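Local coordinates for protein ribonuclease VapC (Caulobacter crescentus, PDB 5K8J) that is the toxin of a toxin-antitoxin pair, probably a magnesium-dependent PIN-domain ribonuclease, seen here in complex with its VapB antitoxin, at residues B[84-89]-B[94-99]; B[11-14]-B[20-23]; B[3-8]-B[22-27]; B[33-38]-B[99-104]. All blocks are in the same frame, centred on the assembly; numbering follows the deposited sequence.

Contact 1: B[84-89]-B[94-99]; sequences ESAGYS and VDRMIA
The guanidinium of R96 is the flat group of this contact. On one face it carries CB of S89, 3.5 Å above the plane and displaced from the centre of the group. Water 1 lies at its edge, in the plane itself, and the carbonyl oxygen of G87 is near the edge, tilted 24° from the plane. A86 CB approaches obliquely, 3.7 Å from R96 NH2. A hydrogen bond runs from R96 NH1 to G87 O at 2.8 Å; it is bent, with an N-H...O angle of 142°. The chain of R96 is extended from CG to NE, which carries the charge across from helix 93-104 to the turn that ends helix 73-86. In this PIN domain that turn leaves helical geometry at G87, which has a positive phi of 85°, a conformation that suits glycine. Two waters extend the grip: water 1 accepts from R96 NH2 and donates to A86 O at 2.7 Å, and water 2 accepts from both R96 NH1 and S89 N. S89 N and R96 NH1 are both donors, so their 3.4 Å separation is no bond, and water 2 serves the two together. R96 NH2 also forms a salt bridge with D119, and Y79, I82 and V83 of helix 73-86 pack against the arginine.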
loop_
_atom_site.group_PDB
_atom_site.type_symbol
_atom_site.label_atom_id
_atom_site.label_comp_id
_atom_site.label_asym_id
_atom_site.label_seq_id
_atom_site.Cartn_x
_atom_site.Cartn_y
_atom_site.Cartn_z
ATOM N N GLU B 84 -10.272 13.154 3.705
ATOM C CA GLU B 84 -11.181 12.982 2.570
ATOM C C GLU B 84 -12.628 13.073 3.006
ATOM O O GLU B 84 -13.505 13.529 2.245
ATOM C CB GLU B 84 -10.961 11.621 1.892
ATOM C CG GLU B 84 -9.783 11.556 0.970
ATOM C CD GLU B 84 -9.581 10.164 0.373
ATOM O OE1 GLU B 84 -10.348 9.198 0.701
ATOM O OE2 GLU B 84 -8.679 10.044 -0.470
ATOM N N SER B 85 -12.907 12.593 4.206
ATOM C CA SER B 85 -14.251 12.591 4.752
ATOM C C SER B 85 -14.579 13.871 5.518
ATOM O O SER B 85 -15.625 14.494 5.298
ATOM C CB SER B 85 -14.412 11.401 5.695
ATOM O OG SER B 85 -15.774 11.305 6.066
ATOM N N ALA B 86 -13.711 14.263 6.421
ATOM C CA ALA B 86 -14.032 15.326 7.357
ATOM C C ALA B 86 -13.601 16.704 6.875
ATOM O O ALA B 86 -13.992 17.711 7.491
ATOM C CB ALA B 86 -13.342 15.032 8.693
ATOM N N GLY B 87 -12.768 16.768 5.843
ATOM C CA GLY B 87 -12.184 18.012 5.413
ATOM C C GLY B 87 -10.935 18.313 6.206
ATOM O O GLY B 87 -10.527 17.575 7.098
ATOM N N TYR B 88 -10.318 19.434 5.872
ATOM C CA TYR B 88 -9.059 19.820 6.478
ATOM C C TYR B 88 -9.276 20.657 7.732
ATOM O O TYR B 88 -10.093 21.583 7.752
ATOM C CB TYR B 88 -8.237 20.629 5.490
ATOM C CG TYR B 88 -6.947 21.148 6.060
ATOM C CD1 TYR B 88 -5.972 20.278 6.588
ATOM C CD2 TYR B 88 -6.694 22.507 6.084
ATOM C CE1 TYR B 88 -4.789 20.762 7.106
ATOM C CE2 TYR B 88 -5.495 23.002 6.607
ATOM C CZ TYR B 88 -4.553 22.128 7.097
ATOM O OH TYR B 88 -3.375 22.621 7.606
ATOM N N SER B 89 -8.506 20.342 8.770
ATOM C CA SER B 89 -8.485 21.145 9.990
ATOM C C SER B 89 -7.032 21.299 10.409
ATOM O O SER B 89 -6.414 20.340 10.884
ATOM C CB SER B 89 -9.288 20.493 11.112
ATOM O OG SER B 89 -8.975 21.117 12.365
ATOM N N VAL B 94 -2.532 17.029 14.700
ATOM C CA VAL B 94 -1.912 16.057 15.617
ATOM C C VAL B 94 -2.945 15.047 16.104
ATOM O O VAL B 94 -2.697 13.834 16.100
ATOM C CB VAL B 94 -1.250 16.769 16.810
ATOM C CG1 VAL B 94 -0.854 15.735 17.862
ATOM C CG2 VAL B 94 -0.023 17.527 16.347
ATOM N N ASP B 95 -4.100 15.547 16.541
ATOM C CA ASP B 95 -5.239 14.714 16.931
ATOM C C ASP B 95 -5.500 13.628 15.897
ATOM O O ASP B 95 -5.657 12.433 16.210
ATOM C CB ASP B 95 -6.524 15.564 17.023
ATOM C CG ASP B 95 -6.649 16.418 18.273
ATOM O OD1 ASP B 95 -5.954 16.184 19.276
ATOM O OD2 ASP B 95 -7.564 17.309 18.250
ATOM N N ARG B 96 -5.629 14.047 14.646
ATOM C CA ARG B 96 -5.981 13.108 13.594
ATOM C C ARG B 96 -4.838 12.147 13.241
ATOM O O ARG B 96 -5.078 10.997 12.847
ATOM C CB ARG B 96 -6.458 13.922 12.386
ATOM C CG ARG B 96 -7.808 14.561 12.608
ATOM C CD ARG B 96 -8.081 15.609 11.562
ATOM N NE ARG B 96 -9.454 16.084 11.661
ATOM C CZ ARG B 96 -10.043 16.817 10.720
ATOM N NH1 ARG B 96 -9.361 17.139 9.649
ATOM N NH2 ARG B 96 -11.315 17.203 10.831
HETATM N N MSE B 97 -3.576 12.566 13.401
HETATM C CA MSE B 97 -2.446 11.667 13.221
HETATM C C MSE B 97 -2.495 10.535 14.246
HETATM O O MSE B 97 -2.305 9.377 13.891
HETATM C CB MSE B 97 -1.120 12.435 13.338
HETATM C CG MSE B 97 -0.826 13.332 12.141
HETATM SE SE MSE B 97 0.865 14.297 12.424
HETATM C CE MSE B 97 2.047 12.889 12.117
ATOM N N ILE B 98 -2.726 10.891 15.511
ATOM C CA ILE B 98 -2.751 9.847 16.530
ATOM C C ILE B 98 -3.972 8.943 16.337
ATOM O O ILE B 98 -3.881 7.705 16.428
ATOM C CB ILE B 98 -2.691 10.472 17.932
ATOM C CG1 ILE B 98 -1.417 11.327 18.057
ATOM C CG2 ILE B 98 -2.715 9.340 18.982
ATOM C CD1 ILE B 98 -1.303 12.082 19.343
ATOM N N ALA B 99 -5.127 9.535 16.052
ATOM C CA ALA B 99 -6.300 8.724 15.753
ATOM C C ALA B 99 -6.069 7.806 14.559
ATOM O O ALA B 99 -6.533 6.659 14.545
ATOM C CB ALA B 99 -7.507 9.629 15.494
HETATM O O HOH W 1 -12.522 19.194 9.274
HETATM O O HOH W 2 -6.609 17.955 9.406
#

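Contact 2: B[11-14]-B[20-23]; sequences IHLR and VTTR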
loop_
_atom_site.group_PDB
_atom_site.type_symbol
_atom_site.label_atom_id
_atom_site.label_comp_id
_atom_site.label_asym_id
_atom_site.label_seq_id
_atom_site.Cartn_x
_atom_site.Cartn_y
_atom_site.Cartn_z
ATOM N N ILE B 11 0.422 12.730 29.353
ATOM C CA ILE B 11 0.966 13.815 30.178
ATOM C C ILE B 11 0.526 13.669 31.634
ATOM O O ILE B 11 1.324 13.852 32.568
ATOM C CB ILE B 11 0.572 15.194 29.602
ATOM C CG1 ILE B 11 1.371 15.502 28.356
ATOM C CG2 ILE B 11 0.796 16.330 30.652
ATOM C CD1 ILE B 11 0.883 16.700 27.587
ATOM N N HIS B 12 -0.754 13.381 31.862
ATOM C CA HIS B 12 -1.239 13.236 33.228
ATOM C C HIS B 12 -0.586 12.056 33.926
ATOM O O HIS B 12 -0.319 12.108 35.137
ATOM C CB HIS B 12 -2.765 13.116 33.198
ATOM C CG HIS B 12 -3.447 14.444 33.015
ATOM N ND1 HIS B 12 -4.301 14.972 33.964
ATOM C CD2 HIS B 12 -3.340 15.384 32.044
ATOM C CE1 HIS B 12 -4.715 16.163 33.566
ATOM N NE2 HIS B 12 -4.145 16.439 32.406
ATOM N N LEU B 13 -0.272 11.008 33.176
ATOM C CA LEU B 13 0.494 9.894 33.721
ATOM C C LEU B 13 1.916 10.342 34.079
ATOM O O LEU B 13 2.365 10.175 35.222
ATOM C CB LEU B 13 0.476 8.747 32.697
ATOM C CG LEU B 13 0.951 7.344 33.039
ATOM C CD1 LEU B 13 0.269 6.841 34.310
ATOM C CD2 LEU B 13 0.641 6.422 31.877
ATOM N N ARG B 14 2.606 11.005 33.149
ATOM C CA ARG B 14 3.966 11.481 33.411
ATOM C C ARG B 14 4.020 12.412 34.620
ATOM O O ARG B 14 4.974 12.363 35.415
ATOM C CB ARG B 14 4.517 12.212 32.189
ATOM C CG ARG B 14 6.002 12.650 32.363
ATOM C CD ARG B 14 6.461 13.794 31.417
ATOM N NE ARG B 14 5.661 15.001 31.649
ATOM C CZ ARG B 14 5.370 15.916 30.730
ATOM N NH1 ARG B 14 5.828 15.821 29.491
ATOM N NH2 ARG B 14 4.597 16.946 31.053
ATOM N N VAL B 20 -5.769 9.585 36.695
ATOM C CA VAL B 20 -5.408 8.893 35.464
ATOM C C VAL B 20 -4.643 7.614 35.771
ATOM O O VAL B 20 -4.865 6.574 35.140
ATOM C CB VAL B 20 -4.596 9.831 34.554
ATOM C CG1 VAL B 20 -4.051 9.072 33.379
ATOM C CG2 VAL B 20 -5.472 10.990 34.096
ATOM N N THR B 21 -3.729 7.666 36.739
ATOM C CA THR B 21 -2.917 6.490 37.015
ATOM C C THR B 21 -3.793 5.300 37.402
ATOM O O THR B 21 -3.529 4.167 36.980
ATOM C CB THR B 21 -1.891 6.824 38.094
ATOM O OG1 THR B 21 -2.571 7.196 39.294
ATOM C CG2 THR B 21 -1.010 7.990 37.658
ATOM N N THR B 22 -4.896 5.544 38.113
ATOM C CA THR B 22 -5.799 4.452 38.455
ATOM C C THR B 22 -6.647 4.008 37.260
ATOM O O THR B 22 -6.902 2.808 37.080
ATOM C CB THR B 22 -6.679 4.871 39.640
ATOM O OG1 THR B 22 -7.444 3.750 40.088
ATOM C CG2 THR B 22 -7.624 6.018 39.266
ATOM N N ARG B 23 -7.080 4.948 36.419
ATOM C CA ARG B 23 -7.854 4.577 35.237
ATOM C C ARG B 23 -7.070 3.617 34.348
ATOM O O ARG B 23 -7.640 2.695 33.753
ATOM C CB ARG B 23 -8.232 5.820 34.435
ATOM C CG ARG B 23 -9.278 6.730 35.038
ATOM C CD ARG B 23 -10.671 6.323 34.639
ATOM N NE ARG B 23 -11.325 7.299 33.771
ATOM C CZ ARG B 23 -11.653 8.537 34.135
ATOM N NH1 ARG B 23 -11.385 8.982 35.355
ATOM N NH2 ARG B 23 -12.252 9.336 33.272
#
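H12 and V20 meet with their side chains at about a right angle, and one residue further along each helix L13 and T21 meet on a slant. Together they pack helix 7-15 against helix 18-26, two consecutive helices joined by a short turn, early in the PIN domain, with the backbones closest at L13 and T21, whose CA atoms are 5.8 Å apart. In the first pair the contact is made low on the histidine: V20 CG2 lies 3.6 Å from H12 CB. The same methyl is 4.1 Å from H12 CG and comes to the imidazole obliquely. V20 offers this methyl because its CG2 is anti to the carbonyl carbon, with CG1 anti to the backbone N (chi1 172°). The histidine ring then leads away from helix 18-26: its ND1 is hydrogen-bonded to D17, and F112 meets the ring edge-to-face. The D17 bond and the F112 stack probably restrict the ring's rotation. In L13, CG anti to the backbone N (chi1 -168°) and chi2 near 52° bring CD1 to the threonine. T21 divides its two branches between different tasks, with OG1 hydrogen-bonded to P18 O and the methyl left for the leucine. L62 of the VapB chain also packs on L13. The second pair closes through two methyl carbons, L13 CD1 and T21 CG2, 3.8 Å apart.

Contact 3: B[3-8]-B[22-27]; sequences YVLDTN and TRVTAL
L27 lies squarely over the ring of Y3, and this is the tight part of the contact. Its CD2 is 3.9 Å from the Y3 ring centroid and only 7° off the ring normal, a CH-pi contact centred on the face. CB of L27 adds a second touch to the same ring, 4.0 Å from Y3 CD2. In L27 chi1 (-67°) sets CG anti to the carbonyl carbon, and chi2 (173°) then directs CD1 to the other neighbour, L5. There the packing is looser: L27 CD1 is 4.2 Å from L5 CD2, and L5 CD1 is 4.4 Å from V24 CG2. Burial runs the other way, since L5 and V24 are buried whereas Y3 and L27 are partly exposed. The closest contact is therefore made toward the solvent side, the loosest toward the interior. Strand 3-5 lies between strands 31-34 and 108-111 of the parallel PIN-domain sheet and runs on to D6, a predicted magnesium ligand. V24 of helix 18-26 and the following L27 pack on the sheet beside I31, which touches both L5 and V24, while I55 of the VapB chain covers V24.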
loop_
_atom_site.group_PDB
_atom_site.type_symbol
_atom_site.label_atom_id
_atom_site.label_comp_id
_atom_site.label_asym_id
_atom_site.label_seq_id
_atom_site.Cartn_x
_atom_site.Cartn_y
_atom_site.Cartn_z
ATOM N N TYR B 3 -5.495 -0.186 23.314
ATOM C CA TYR B 3 -5.842 1.214 23.539
ATOM C C TYR B 3 -4.657 2.074 23.143
ATOM O O TYR B 3 -3.512 1.734 23.447
ATOM C CB TYR B 3 -6.190 1.482 25.017
ATOM C CG TYR B 3 -7.363 0.649 25.471
ATOM C CD1 TYR B 3 -8.654 1.088 25.273
ATOM C CD2 TYR B 3 -7.167 -0.591 26.053
ATOM C CE1 TYR B 3 -9.726 0.325 25.661
ATOM C CE2 TYR B 3 -8.235 -1.369 26.448
ATOM C CZ TYR B 3 -9.515 -0.901 26.252
ATOM O OH TYR B 3 -10.613 -1.660 26.610
ATOM N N VAL B 4 -4.937 3.178 22.464
ATOM C CA VAL B 4 -3.960 4.253 22.260
ATOM C C VAL B 4 -4.325 5.405 23.182
ATOM O O VAL B 4 -5.459 5.898 23.139
ATOM C CB VAL B 4 -3.953 4.721 20.801
ATOM C CG1 VAL B 4 -3.031 5.933 20.624
ATOM C CG2 VAL B 4 -3.496 3.607 19.885
ATOM N N LEU B 5 -3.378 5.851 24.018
ATOM C CA LEU B 5 -3.626 6.957 24.925
ATOM C C LEU B 5 -3.406 8.265 24.193
ATOM O O LEU B 5 -2.356 8.458 23.574
ATOM C CB LEU B 5 -2.678 6.906 26.130
ATOM C CG LEU B 5 -2.751 5.645 26.984
ATOM C CD1 LEU B 5 -1.882 5.795 28.283
ATOM C CD2 LEU B 5 -4.183 5.325 27.384
ATOM N N ASP B 6 -4.364 9.180 24.292
ATOM C CA ASP B 6 -4.115 10.515 23.756
ATOM C C ASP B 6 -2.985 11.179 24.538
ATOM O O ASP B 6 -2.689 10.837 25.686
ATOM C CB ASP B 6 -5.384 11.367 23.813
ATOM C CG ASP B 6 -5.353 12.580 22.843
ATOM O OD1 ASP B 6 -4.353 12.756 22.081
ATOM O OD2 ASP B 6 -6.367 13.331 22.857
ATOM N N THR B 7 -2.363 12.169 23.915
ATOM C CA THR B 7 -1.209 12.801 24.570
ATOM C C THR B 7 -1.553 13.341 25.955
ATOM O O THR B 7 -0.747 13.228 26.892
ATOM C CB THR B 7 -0.672 13.919 23.688
ATOM O OG1 THR B 7 -0.271 13.348 22.445
ATOM C CG2 THR B 7 0.494 14.626 24.349
ATOM N N ASN B 8 -2.717 13.988 26.092
ATOM C CA ASN B 8 -3.092 14.602 27.366
ATOM C C ASN B 8 -3.122 13.550 28.457
ATOM O O ASN B 8 -2.685 13.790 29.586
ATOM C CB ASN B 8 -4.465 15.263 27.242
ATOM C CG ASN B 8 -5.504 14.339 26.487
ATOM O OD1 ASN B 8 -5.400 13.120 26.548
ATOM N ND2 ASN B 8 -6.471 14.925 25.788
ATOM N N THR B 22 -4.896 5.544 38.113
ATOM C CA THR B 22 -5.799 4.452 38.455
ATOM C C THR B 22 -6.647 4.008 37.260
ATOM O O THR B 22 -6.902 2.808 37.080
ATOM C CB THR B 22 -6.679 4.871 39.640
ATOM O OG1 THR B 22 -7.444 3.750 40.088
ATOM C CG2 THR B 22 -7.624 6.018 39.266
ATOM N N ARG B 23 -7.080 4.948 36.419
ATOM C CA ARG B 23 -7.854 4.577 35.237
ATOM C C ARG B 23 -7.070 3.617 34.348
ATOM O O ARG B 23 -7.640 2.695 33.753
ATOM C CB ARG B 23 -8.232 5.820 34.435
ATOM C CG ARG B 23 -9.278 6.730 35.038
ATOM C CD ARG B 23 -10.671 6.323 34.639
ATOM N NE ARG B 23 -11.325 7.299 33.771
ATOM C CZ ARG B 23 -11.653 8.537 34.135
ATOM N NH1 ARG B 23 -11.385 8.982 35.355
ATOM N NH2 ARG B 23 -12.252 9.336 33.272
ATOM N N VAL B 24 -5.757 3.823 34.240
ATOM C CA VAL B 24 -4.978 3.083 33.259
ATOM C C VAL B 24 -4.919 1.601 33.612
ATOM O O VAL B 24 -4.918 0.744 32.724
ATOM C CB VAL B 24 -3.579 3.707 33.144
ATOM C CG1 VAL B 24 -2.592 2.731 32.573
ATOM C CG2 VAL B 24 -3.649 4.947 32.266
ATOM N N THR B 25 -4.854 1.271 34.909
ATOM C CA THR B 25 -4.792 -0.139 35.287
ATOM C C THR B 25 -6.112 -0.869 35.066
ATOM O O THR B 25 -6.127 -2.103 35.066
ATOM C CB THR B 25 -4.374 -0.285 36.746
ATOM O OG1 THR B 25 -5.402 0.242 37.587
ATOM C CG2 THR B 25 -3.100 0.468 37.006
ATOM N N ALA B 26 -7.216 -0.147 34.871
ATOM C CA ALA B 26 -8.493 -0.790 34.613
ATOM C C ALA B 26 -8.699 -1.135 33.146
ATOM O O ALA B 26 -9.565 -1.963 32.843
ATOM C CB ALA B 26 -9.634 0.109 35.094
ATOM N N LEU B 27 -7.948 -0.514 32.231
ATOM C CA LEU B 27 -8.047 -0.870 30.820
ATOM C C LEU B 27 -7.700 -2.346 30.632
ATOM O O LEU B 27 -6.687 -2.833 31.141
ATOM C CB LEU B 27 -7.120 0.021 29.992
ATOM C CG LEU B 27 -7.498 1.510 29.946
ATOM C CD1 LEU B 27 -6.460 2.351 29.254
ATOM C CD2 LEU B 27 -8.847 1.694 29.241
#

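Contact 4: B[33-38]-B[99-104]; sequences LSIISR and AAQALA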
loop_
_atom_site.group_PDB
_atom_site.type_symbol
_atom_site.label_atom_id
_atom_site.label_comp_id
_atom_site.label_asym_id
_atom_site.label_seq_id
_atom_site.Cartn_x
_atom_site.Cartn_y
_atom_site.Cartn_z
ATOM N N LEU B 33 1.437 3.765 23.042
ATOM C CA LEU B 33 1.772 5.180 22.984
ATOM C C LEU B 33 2.187 5.535 21.557
ATOM O O LEU B 33 3.065 4.876 20.985
ATOM C CB LEU B 33 2.931 5.478 23.944
ATOM C CG LEU B 33 3.223 6.954 24.178
ATOM C CD1 LEU B 33 2.078 7.625 24.919
ATOM C CD2 LEU B 33 4.504 7.067 24.985
ATOM N N SER B 34 1.625 6.619 21.022
ATOM C CA SER B 34 2.062 7.129 19.721
ATOM C C SER B 34 3.422 7.818 19.830
ATOM O O SER B 34 3.683 8.549 20.785
ATOM C CB SER B 34 1.046 8.131 19.215
ATOM O OG SER B 34 1.601 8.839 18.130
ATOM N N ILE B 35 4.279 7.611 18.822
ATOM C CA ILE B 35 5.545 8.343 18.737
ATOM C C ILE B 35 5.297 9.844 18.690
ATOM O O ILE B 35 6.154 10.633 19.105
ATOM C CB ILE B 35 6.339 7.853 17.517
ATOM C CG1 ILE B 35 7.811 8.333 17.574
ATOM C CG2 ILE B 35 5.715 8.324 16.206
ATOM C CD1 ILE B 35 8.645 7.556 18.480
ATOM N N ILE B 36 4.159 10.269 18.153
ATOM C CA ILE B 36 3.834 11.687 18.122
ATOM C C ILE B 36 3.619 12.196 19.538
ATOM O O ILE B 36 4.121 13.260 19.918
ATOM C CB ILE B 36 2.599 11.961 17.227
ATOM C CG1 ILE B 36 2.795 11.390 15.812
ATOM C CG2 ILE B 36 2.324 13.441 17.189
ATOM C CD1 ILE B 36 4.091 11.829 15.103
ATOM N N SER B 37 2.917 11.422 20.374
ATOM C CA SER B 37 2.836 11.765 21.787
ATOM C C SER B 37 4.213 11.780 22.442
ATOM O O SER B 37 4.485 12.631 23.304
ATOM C CB SER B 37 1.932 10.777 22.534
ATOM O OG SER B 37 0.627 10.730 21.995
ATOM N N ARG B 38 5.072 10.818 22.099
ATOM C CA ARG B 38 6.429 10.847 22.622
ATOM C C ARG B 38 7.090 12.191 22.318
ATOM O O ARG B 38 7.663 12.813 23.209
ATOM C CB ARG B 38 7.277 9.691 22.075
ATOM C CG ARG B 38 8.707 9.774 22.549
ATOM C CD ARG B 38 9.605 8.583 22.224
ATOM N NE ARG B 38 10.954 9.026 22.575
ATOM C CZ ARG B 38 12.082 8.639 21.994
ATOM N NH1 ARG B 38 12.091 7.691 21.080
ATOM N NH2 ARG B 38 13.233 9.204 22.350
ATOM N N ALA B 99 -5.127 9.535 16.052
ATOM C CA ALA B 99 -6.300 8.724 15.753
ATOM C C ALA B 99 -6.069 7.806 14.559
ATOM O O ALA B 99 -6.533 6.659 14.545
ATOM C CB ALA B 99 -7.507 9.629 15.494
ATOM N N ALA B 100 -5.348 8.291 13.541
ATOM C CA ALA B 100 -5.023 7.473 12.371
ATOM C C ALA B 100 -4.210 6.240 12.755
ATOM O O ALA B 100 -4.373 5.163 12.180
ATOM C CB ALA B 100 -4.256 8.329 11.349
ATOM N N GLN B 101 -3.321 6.379 13.730
ATOM C CA GLN B 101 -2.550 5.232 14.168
ATOM C C GLN B 101 -3.434 4.231 14.895
ATOM O O GLN B 101 -3.269 3.023 14.740
ATOM C CB GLN B 101 -1.448 5.697 15.096
ATOM C CG GLN B 101 -0.429 6.561 14.388
ATOM C CD GLN B 101 0.612 7.059 15.350
ATOM O OE1 GLN B 101 0.378 8.021 16.050
ATOM N NE2 GLN B 101 1.778 6.409 15.385
ATOM N N ALA B 102 -4.341 4.734 15.720
ATOM C CA ALA B 102 -5.300 3.858 16.378
ATOM C C ALA B 102 -6.139 3.099 15.358
ATOM O O ALA B 102 -6.367 1.890 15.495
ATOM C CB ALA B 102 -6.185 4.702 17.295
ATOM N N LEU B 103 -6.627 3.792 14.334
ATOM C CA LEU B 103 -7.375 3.121 13.276
ATOM C C LEU B 103 -6.556 2.044 12.597
ATOM O O LEU B 103 -7.038 0.930 12.383
ATOM C CB LEU B 103 -7.853 4.136 12.241
ATOM C CG LEU B 103 -8.983 5.052 12.727
ATOM C CD1 LEU B 103 -9.050 6.348 11.934
ATOM C CD2 LEU B 103 -10.287 4.340 12.601
ATOM N N ALA B 104 -5.327 2.363 12.213
ATOM C CA ALA B 104 -4.499 1.378 11.516
ATOM C C ALA B 104 -4.242 0.143 12.362
ATOM O O ALA B 104 -4.105 -0.962 11.831
ATOM C CB ALA B 104 -3.180 2.030 11.142
#
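Two torsions bring S34 and Q101 together. The serine hydroxyl is turned beside its own carbonyl carbon and points opposite the backbone N (chi1 167°), and Q101 has CG anti to its carbonyl carbon (chi1 -66°) with the chain extended beyond it. The amide oxygen of the glutamine thereby reaches the hydroxyl across a gap of 7.5 Å between S34 CA and Q101 CA. S34 OG donates to Q101 OE1 at 2.5 Å, an unusually short length whose exact value is doubtful; the C=O...O angle is 129° and the donor lies in the carbonyl plane, on a lone pair. The same hydroxyl oxygen also acts as an acceptor: S34 is the N-cap of helix 35-45, and the bond from I36 N to S34 OG, at 2.9 Å, is the capping bond. The hydroxyl thus gives one hydrogen bond and takes one, which should restrict its rotation. I36 CG1 lies beside Q101 OE1, 4.2 Å away. All four touching residues are buried, and the other end of the amide, NE2, makes weak hydrogen bonds to L69 O and D70 O. Within the PIN domain the contact joins the end of strand 31-34, at its passage into helix 35-45, to helix 93-104. A75 of helix 73-86 packs on Q101, I98 of helix 93-104 packs on S34, and M97 of the second subunit packs on I36.

How the contacts relate
Contacts 1 and 4 share helix 93-104 and A99, contact 1 being nested inside the loop that contact 4 closes; their centres are 12 Å apart. Contacts 2 and 3 overlap at T22 and R23, with centres 7 Å apart, on the far side of the chain's centre from contact 1. The two groups meet at the core: I98 CD1 lies 3.5 Å from T7 OG1, and T7 OG1 is 2.8 Å from S37 OG, a probable hydrogen bond. The predicted magnesium ligands are divided between them, D6 in contact 3 and D95 in contact 1. The side chain of R96 is about 10 Å from that of D6, and that of S34 about 8 Å from it.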